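Local coordinates for extracellular solute-binding protein, family 1 (PDB 3OMB) that probably binds an extracellular solute and delivers it to a membrane ABC transporter, and holds a magnesium ion of its own, at residues Thr163-Leu168 / Phe221-Pro226; Phe309-Ser314 / Asp435-Glu440; Gln382-Phe387 / Asn413-Leu418. All blocks are in the same frame, centred on the assembly; numbering follows the deposited sequence.

Contact 1 of 3, residues Thr163-Leu168 / Phe221-Pro226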
# COMPACT_ATOMS: atom_id res chain seq x y z
N THR A 163 -5.56 0.45 -7.82
CA THR A 163 -5.11 -0.45 -6.76
C THR A 163 -3.76 -1.08 -7.06
O THR A 163 -3.40 -1.21 -8.20
CB THR A 163 -6.13 -1.56 -6.44
OG1 THR A 163 -5.60 -2.40 -5.42
CG2 THR A 163 -6.48 -2.41 -7.67
N GLY A 164 -3.04 -1.46 -6.02
CA GLY A 164 -1.80 -2.20 -6.21
C GLY A 164 -2.02 -3.71 -6.25
O GLY A 164 -1.07 -4.45 -6.53
N GLN A 165 -3.25 -4.15 -6.00
CA GLN A 165 -3.58 -5.58 -5.95
C GLN A 165 -4.16 -6.05 -7.27
O GLN A 165 -5.10 -5.45 -7.78
CB GLN A 165 -4.60 -5.85 -4.84
CG GLN A 165 -4.37 -5.00 -3.58
CD GLN A 165 -3.08 -5.32 -2.88
OE1 GLN A 165 -2.71 -6.51 -2.71
NE2 GLN A 165 -2.35 -4.27 -2.45
N HIS A 166 -3.59 -7.13 -7.82
CA HIS A 166 -4.08 -7.71 -9.07
C HIS A 166 -3.95 -9.21 -9.01
O HIS A 166 -3.23 -9.74 -8.16
CB HIS A 166 -3.31 -7.16 -10.26
CG HIS A 166 -3.07 -5.69 -10.15
ND1 HIS A 166 -1.93 -5.16 -9.60
CD2 HIS A 166 -3.89 -4.63 -10.41
CE1 HIS A 166 -2.02 -3.84 -9.57
NE2 HIS A 166 -3.20 -3.50 -10.07
N MSE A 167 -4.70 -9.89 -9.87
CA MSE A 167 -4.66 -11.34 -9.99
C MSE A 167 -4.11 -11.65 -11.37
O MSE A 167 -4.67 -11.23 -12.38
CB MSE A 167 -6.08 -11.90 -9.84
CG MSE A 167 -6.15 -13.39 -9.97
SE MSE A 167 -7.93 -14.00 -9.57
CE MSE A 167 -7.57 -15.89 -9.37
N LEU A 168 -3.01 -12.37 -11.42
CA LEU A 168 -2.27 -12.61 -12.65
C LEU A 168 -2.40 -14.05 -13.09
O LEU A 168 -2.38 -14.96 -12.25
CB LEU A 168 -0.79 -12.29 -12.43
CG LEU A 168 -0.50 -10.93 -11.83
CD1 LEU A 168 0.99 -10.80 -11.48
CD2 LEU A 168 -1.00 -9.78 -12.79
N PHE A 221 -3.63 -8.54 7.22
CA PHE A 221 -3.64 -9.05 5.85
C PHE A 221 -2.68 -8.25 4.96
O PHE A 221 -2.69 -7.03 4.96
CB PHE A 221 -5.06 -9.12 5.29
CG PHE A 221 -5.96 -10.00 6.09
CD1 PHE A 221 -5.88 -11.39 5.96
CD2 PHE A 221 -6.87 -9.46 7.01
CE1 PHE A 221 -6.71 -12.24 6.71
CE2 PHE A 221 -7.70 -10.29 7.79
CZ PHE A 221 -7.62 -11.70 7.63
N THR A 222 -1.83 -8.97 4.22
CA THR A 222 -0.73 -8.35 3.48
C THR A 222 -1.13 -7.94 2.06
O THR A 222 -2.20 -8.30 1.53
CB THR A 222 0.44 -9.36 3.29
OG1 THR A 222 -0.01 -10.44 2.46
CG2 THR A 222 0.88 -9.93 4.61
N TRP A 223 -0.22 -7.22 1.42
CA TRP A 223 -0.28 -7.04 -0.03
C TRP A 223 -0.34 -8.44 -0.62
O TRP A 223 0.35 -9.36 -0.15
CB TRP A 223 0.94 -6.28 -0.54
CG TRP A 223 0.83 -4.80 -0.36
CD1 TRP A 223 0.64 -4.14 0.83
CD2 TRP A 223 0.91 -3.78 -1.38
NE1 TRP A 223 0.60 -2.79 0.61
CE2 TRP A 223 0.76 -2.54 -0.73
CE3 TRP A 223 1.09 -3.80 -2.77
CZ2 TRP A 223 0.77 -1.31 -1.42
CZ3 TRP A 223 1.10 -2.58 -3.46
CH2 TRP A 223 0.93 -1.35 -2.78
N TYR A 224 -1.20 -8.59 -1.62
CA TYR A 224 -1.28 -9.80 -2.41
C TYR A 224 -1.79 -10.96 -1.55
O TYR A 224 -1.57 -12.13 -1.89
CB TYR A 224 0.05 -10.12 -3.14
CG TYR A 224 0.75 -8.90 -3.74
CD1 TYR A 224 0.05 -7.98 -4.56
CD2 TYR A 224 2.12 -8.66 -3.51
CE1 TYR A 224 0.68 -6.86 -5.10
CE2 TYR A 224 2.77 -7.52 -4.07
CZ TYR A 224 2.03 -6.65 -4.86
OH TYR A 224 2.61 -5.54 -5.41
N SER A 225 -2.50 -10.65 -0.46
CA SER A 225 -3.06 -11.67 0.42
C SER A 225 -3.95 -12.63 -0.35
O SER A 225 -4.68 -12.20 -1.27
CB SER A 225 -3.88 -11.02 1.53
OG SER A 225 -4.50 -12.00 2.35
N PRO A 226 -3.91 -13.93 0.02
CA PRO A 226 -4.88 -14.87 -0.54
C PRO A 226 -6.33 -14.45 -0.28
O PRO A 226 -7.22 -14.81 -1.07
CB PRO A 226 -4.57 -16.21 0.17
CG PRO A 226 -3.64 -15.88 1.30
CD PRO A 226 -2.94 -14.60 0.92
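Gln165 and Tyr224 bring the two backbones to 6.0 Å between their CA atoms, where the chain entering strand 166-170 passes a type II beta turn, Thr222 to Ser225. The fold is consistent with that of a type 2 periplasmic binding protein, and strand 166-170 belongs to one of its two mixed sheets. Ser225 N closes the turn on Thr222 O at 3.1 Å, and Tyr224 occupies the third position with a positive phi. There its backbone points at the neighbouring segment, and Tyr224 N donates to Gln165 OE1 at 2.8 Å. The bond is nearly straight (163° at the hydrogen) and lies in the plane of the side-chain carbonyl. Gln165 reaches it because its chain is bent at chi2 (-66°), which swings the amide round to the turn. On the other branch of that amide, Gln165 NE2 rests over one face of the Trp223 indole, 3.5 Å from Trp223 CD2 and displaced toward the rim, with the amide and ring planes 68° apart. Both groups are tied to Asn240: its OD1 accepts from Gln165 NE2 and its backbone O from Trp223 NE1. With OE1 and NE2 each bonded, the rotation of the Gln165 amide is well defined. Just upstream, Thr163 OG1 accepts from Gln165 N in an ST turn that shapes the approach to the strand. Gly164 leaves room for the indole, since a beta carbon on it would collide with Trp223 CZ3. Its carbonyl oxygen instead meets the edge of the Tyr224 ring, close to the ring plane, with Gly164 O 3.3 Å from Tyr224 CE1.

Contact 2 of 3, residues Phe309-Ser314 / Asp435-Glu440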
# COMPACT_ATOMS: atom_id res chain seq x y z
N PHE A 309 -1.49 -13.56 -6.97
CA PHE A 309 -1.83 -12.15 -6.78
C PHE A 309 -0.53 -11.38 -6.76
O PHE A 309 0.46 -11.82 -6.16
CB PHE A 309 -2.63 -11.92 -5.48
CG PHE A 309 -3.91 -12.69 -5.44
CD1 PHE A 309 -4.99 -12.32 -6.24
CD2 PHE A 309 -4.04 -13.82 -4.64
CE1 PHE A 309 -6.20 -13.03 -6.21
CE2 PHE A 309 -5.23 -14.53 -4.59
CZ PHE A 309 -6.30 -14.15 -5.39
N GLY A 310 -0.51 -10.23 -7.42
CA GLY A 310 0.72 -9.45 -7.48
C GLY A 310 0.56 -8.11 -8.14
O GLY A 310 -0.56 -7.67 -8.41
N TRP A 311 1.69 -7.44 -8.37
CA TRP A 311 1.67 -6.09 -8.96
C TRP A 311 1.40 -6.13 -10.46
O TRP A 311 0.46 -5.49 -10.95
CB TRP A 311 2.99 -5.38 -8.66
CG TRP A 311 3.10 -3.96 -9.15
CD1 TRP A 311 3.65 -3.55 -10.32
CD2 TRP A 311 2.68 -2.76 -8.47
NE1 TRP A 311 3.61 -2.16 -10.42
CE2 TRP A 311 3.01 -1.66 -9.30
CE3 TRP A 311 2.07 -2.52 -7.24
CZ2 TRP A 311 2.76 -0.33 -8.94
CZ3 TRP A 311 1.82 -1.19 -6.87
CH2 TRP A 311 2.15 -0.11 -7.73
N SER A 312 2.23 -6.89 -11.18
CA SER A 312 2.24 -6.89 -12.65
C SER A 312 3.02 -8.09 -13.20
O SER A 312 3.90 -8.62 -12.53
CB SER A 312 2.88 -5.60 -13.17
OG SER A 312 4.29 -5.64 -13.03
N PRO A 313 2.70 -8.51 -14.43
CA PRO A 313 3.47 -9.58 -15.06
C PRO A 313 4.97 -9.32 -14.98
O PRO A 313 5.72 -10.22 -14.66
CB PRO A 313 3.00 -9.53 -16.51
CG PRO A 313 1.53 -9.13 -16.37
CD PRO A 313 1.60 -8.03 -15.31
N SER A 314 5.40 -8.10 -15.26
CA SER A 314 6.81 -7.81 -15.22
C SER A 314 7.38 -7.87 -13.80
O SER A 314 8.45 -8.41 -13.60
CB SER A 314 7.07 -6.44 -15.82
OG SER A 314 8.37 -6.04 -15.47
N ASP A 435 8.31 5.86 -16.57
CA ASP A 435 8.20 5.26 -15.23
C ASP A 435 7.57 3.88 -15.44
O ASP A 435 6.35 3.75 -15.46
CB ASP A 435 7.35 6.13 -14.28
CG ASP A 435 7.21 5.51 -12.84
OD1 ASP A 435 7.61 4.34 -12.62
OD2 ASP A 435 6.67 6.20 -11.92
N THR A 436 8.40 2.86 -15.63
CA THR A 436 7.89 1.53 -15.99
C THR A 436 6.96 0.95 -14.92
O THR A 436 5.99 0.25 -15.24
CB THR A 436 9.02 0.53 -16.23
OG1 THR A 436 9.77 0.38 -15.01
CG2 THR A 436 9.92 1.02 -17.37
N HIS A 437 7.27 1.25 -13.65
CA HIS A 437 6.49 0.82 -12.51
C HIS A 437 5.04 1.40 -12.62
O HIS A 437 4.07 0.73 -12.29
CB HIS A 437 7.22 1.26 -11.22
CG HIS A 437 6.74 0.58 -9.96
ND1 HIS A 437 6.77 -0.79 -9.78
CD2 HIS A 437 6.27 1.10 -8.80
CE1 HIS A 437 6.32 -1.08 -8.58
NE2 HIS A 437 6.01 0.04 -7.96
N ALA A 438 4.92 2.63 -13.13
CA ALA A 438 3.63 3.27 -13.35
C ALA A 438 2.95 2.74 -14.61
O ALA A 438 1.77 2.38 -14.57
CB ALA A 438 3.79 4.79 -13.44
N ASP A 439 3.68 2.70 -15.72
CA ASP A 439 3.16 2.14 -16.98
C ASP A 439 2.56 0.73 -16.85
O ASP A 439 1.50 0.47 -17.41
CB ASP A 439 4.22 2.17 -18.07
CG ASP A 439 4.61 3.59 -18.48
OD1 ASP A 439 3.98 4.59 -18.00
OD2 ASP A 439 5.56 3.71 -19.28
N GLU A 440 3.23 -0.17 -16.14
CA GLU A 440 2.72 -1.53 -15.93
C GLU A 440 1.46 -1.50 -15.06
O GLU A 440 0.55 -2.31 -15.24
CB GLU A 440 3.72 -2.41 -15.22
CG GLU A 440 5.02 -2.65 -15.92
CD GLU A 440 6.12 -3.00 -14.92
OE1 GLU A 440 5.77 -3.30 -13.75
OE2 GLU A 440 7.31 -2.97 -15.30
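Trp311 and His437 lie almost flat against each other, their planes only 5° apart, in an offset stack between the indole five-membered ring and the imidazole with centroids separated by 4.3 Å. His437 CE1 sits over the face of the indole, 3.4 Å from Trp311 CE2, while His437 NE2 slides outward over Trp311 CZ2. The indole is engaged at its edge as well: Trp311 NE1 makes a weak hydrogen bond of 3.5 Å to His437 O, which lies in the ring plane. One histidine thus meets the tryptophan twice, ring on face and carbonyl at edge. Trp311 is brought there by having CG anti to the backbone N (chi1 -178°), which sends the ring across to helix 436-452. With an alanine here, the imidazole of His437 would probably lose its stacking surface and be freer to turn, and a gap would open beside the first turn of that helix.

Glu440, one turn further on, stands with its carboxylate steeply inclined to the indole and straddles two serines. Ser312 OG donates to Glu440 OE1 at 2.9 Å, approaching from above the carboxylate plane (49° out of it), and Ser314 OG adds a weak bond to Glu440 OE2 at 3.3 Å. The positive end of helix 313-317 would probably stabilise the carboxylate's charge. Helix 436-452 has its own N-cap in Asp435, whose OD1 takes a weak bond from Ala438 N. Ser312 is the N-cap of helix 313-317, its OG accepting from Asp315 N, and because the same hydroxyl binds Glu440 it joins that helix, just after strand 305-310, to the first turns of helix 436-452.

Contact 3 of 3, residues Gln382-Phe387 / Asn413-Leu418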
# COMPACT_ATOMS: atom_id res chain seq x y z
N GLN A 382 12.21 14.46 -5.92
CA GLN A 382 12.15 13.51 -4.84
C GLN A 382 11.75 12.14 -5.38
O GLN A 382 12.31 11.11 -5.00
CB GLN A 382 11.10 13.93 -3.82
CG GLN A 382 11.48 15.02 -2.84
CD GLN A 382 10.38 15.22 -1.85
OE1 GLN A 382 10.20 14.43 -0.91
NE2 GLN A 382 9.59 16.27 -2.06
N PHE A 383 10.77 12.12 -6.26
CA PHE A 383 10.23 10.85 -6.74
C PHE A 383 11.23 10.10 -7.63
O PHE A 383 11.49 8.91 -7.41
CB PHE A 383 8.94 11.10 -7.50
CG PHE A 383 8.16 9.85 -7.80
CD1 PHE A 383 7.96 8.89 -6.81
CD2 PHE A 383 7.61 9.64 -9.06
CE1 PHE A 383 7.21 7.71 -7.06
CE2 PHE A 383 6.87 8.48 -9.33
CZ PHE A 383 6.68 7.51 -8.33
N LEU A 384 11.80 10.80 -8.60
CA LEU A 384 12.56 10.14 -9.66
C LEU A 384 14.02 10.59 -9.78
O LEU A 384 14.72 10.21 -10.74
CB LEU A 384 11.80 10.28 -11.00
CG LEU A 384 10.54 9.41 -11.15
CD1 LEU A 384 9.60 9.93 -12.23
CD2 LEU A 384 10.90 7.92 -11.41
N GLY A 385 14.49 11.36 -8.80
CA GLY A 385 15.86 11.84 -8.77
C GLY A 385 16.08 13.21 -9.42
O GLY A 385 15.19 13.76 -10.07
N SER A 386 17.28 13.74 -9.24
CA SER A 386 17.64 15.04 -9.80
C SER A 386 17.51 15.11 -11.33
O SER A 386 17.81 14.13 -12.02
CB SER A 386 19.09 15.36 -9.43
OG SER A 386 19.24 15.42 -8.02
N PHE A 387 17.10 16.27 -11.85
CA PHE A 387 17.10 16.52 -13.29
C PHE A 387 18.51 16.37 -13.86
O PHE A 387 19.46 16.80 -13.24
CB PHE A 387 16.59 17.93 -13.62
CG PHE A 387 15.18 18.17 -13.20
CD1 PHE A 387 14.22 17.17 -13.31
CD2 PHE A 387 14.80 19.40 -12.70
CE1 PHE A 387 12.91 17.39 -12.92
CE2 PHE A 387 13.50 19.63 -12.30
CZ PHE A 387 12.55 18.62 -12.41
N ASN A 413 22.52 0.46 -5.22
CA ASN A 413 22.04 1.13 -4.00
C ASN A 413 22.24 2.65 -4.03
O ASN A 413 22.55 3.29 -3.02
CB ASN A 413 22.65 0.50 -2.73
CG ASN A 413 22.16 -0.92 -2.50
OD1 ASN A 413 20.97 -1.20 -2.60
ND2 ASN A 413 23.09 -1.82 -2.20
N GLN A 414 22.04 3.22 -5.22
CA GLN A 414 22.18 4.65 -5.42
C GLN A 414 20.96 5.26 -6.09
O GLN A 414 21.09 6.09 -6.99
CB GLN A 414 23.45 4.94 -6.23
CG GLN A 414 24.72 4.66 -5.44
CD GLN A 414 25.97 5.18 -6.14
OE1 GLN A 414 25.96 5.46 -7.35
NE2 GLN A 414 27.06 5.30 -5.38
N TYR A 415 19.77 4.84 -5.66
CA TYR A 415 18.56 5.44 -6.18
C TYR A 415 18.61 6.95 -5.89
O TYR A 415 18.91 7.34 -4.76
CB TYR A 415 17.31 4.78 -5.58
CG TYR A 415 16.07 5.20 -6.33
CD1 TYR A 415 15.66 4.50 -7.48
CD2 TYR A 415 15.34 6.33 -5.92
CE1 TYR A 415 14.52 4.91 -8.19
CE2 TYR A 415 14.22 6.75 -6.63
CZ TYR A 415 13.82 6.03 -7.76
OH TYR A 415 12.71 6.45 -8.46
N PRO A 416 18.36 7.80 -6.92
CA PRO A 416 18.71 9.22 -6.78
C PRO A 416 17.65 10.08 -6.06
O PRO A 416 17.79 11.31 -5.99
CB PRO A 416 18.91 9.68 -8.23
CG PRO A 416 18.01 8.81 -9.02
CD PRO A 416 17.92 7.48 -8.29
N GLY A 417 16.61 9.44 -5.54
CA GLY A 417 15.58 10.16 -4.81
C GLY A 417 14.96 9.36 -3.69
O GLY A 417 15.53 8.36 -3.24
N LEU A 418 13.79 9.80 -3.24
CA LEU A 418 13.05 9.14 -2.17
C LEU A 418 12.00 8.15 -2.68
O LEU A 418 11.43 7.39 -1.89
CB LEU A 418 12.38 10.18 -1.28
CG LEU A 418 13.35 11.06 -0.48
CD1 LEU A 418 12.59 12.11 0.28
CD2 LEU A 418 14.21 10.22 0.47
O HOH W 1 19.49 12.96 -7.41
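Gly385 and Gly417 pass with their CA atoms 4.3 Å apart, where the C-terminal end of helix 376-384 runs against an irregular loop that follows helix 403-411. Gly385 is the helix-terminating residue: it leaves helical geometry with a positive phi (92°) that a beta carbon would strain, and such a carbon would also strike Pro416 CG. Gly417 is confined too, because a beta carbon there would run into Gln382 O. The close backbones are held through carbonyls of the last helical turn, which are taken up by the loop. Leu418 N donates to Gln382 O over a short 2.6 Å, in the carbonyl plane but bent to 139° at the hydrogen, and Gly417 CA adds a C-H...O contact to the same oxygen.

The next carbonyl is reached by a side chain. Tyr415 has CG anti to its amide nitrogen (chi1 -168°), which carries the phenol across to the helix, and its OH donates to Phe383 O at 2.9 Å, in the carbonyl plane and near the plane of the ring. Leu384 CD2 touches Tyr415 OH at 3.8 Å, while Pro416 CD lies over a face of the phenol ring. Pro416 turns its CG to Gly385 CA, 3.7 Å away. At the other end of the contact, Leu418 CD1 packs on Gln382 OE1 at 3.5 Å; the amide NE2 of this glutamine is bonded to Val423 O. Leu418 also rests on strand 41-48, so the junction sits against a sheet. Beyond the helix, Ser386 OG bonds to Trp60 N and to a water, which in turn donates to Pro416 O at 2.8 Å.

How the contacts relate
From the N terminus, contact 1 comes first: 163-168 meets 221-226 across 52 intervening residues, and that loop is closed before contact 2 opens at 309-314. Contact 2 closes a longer excursion when the chain returns at 435-440, and contact 3 (382-387 with 413-418) is nested within it. Contacts 1 and 2 share a sheet through neighbouring strands 166-170 and 305-310; His166 O lies 2.9 Å from Gly310 N, and Tyr224 packs on Trp311. Contact 3, about 19 Å from contact 2 between centres, joins the C-terminal end of helix 376-384 to the loop after helix 403-411, beside strand 41-48 of the other sheet. Phe383 packing on Asp435 links these two contacts.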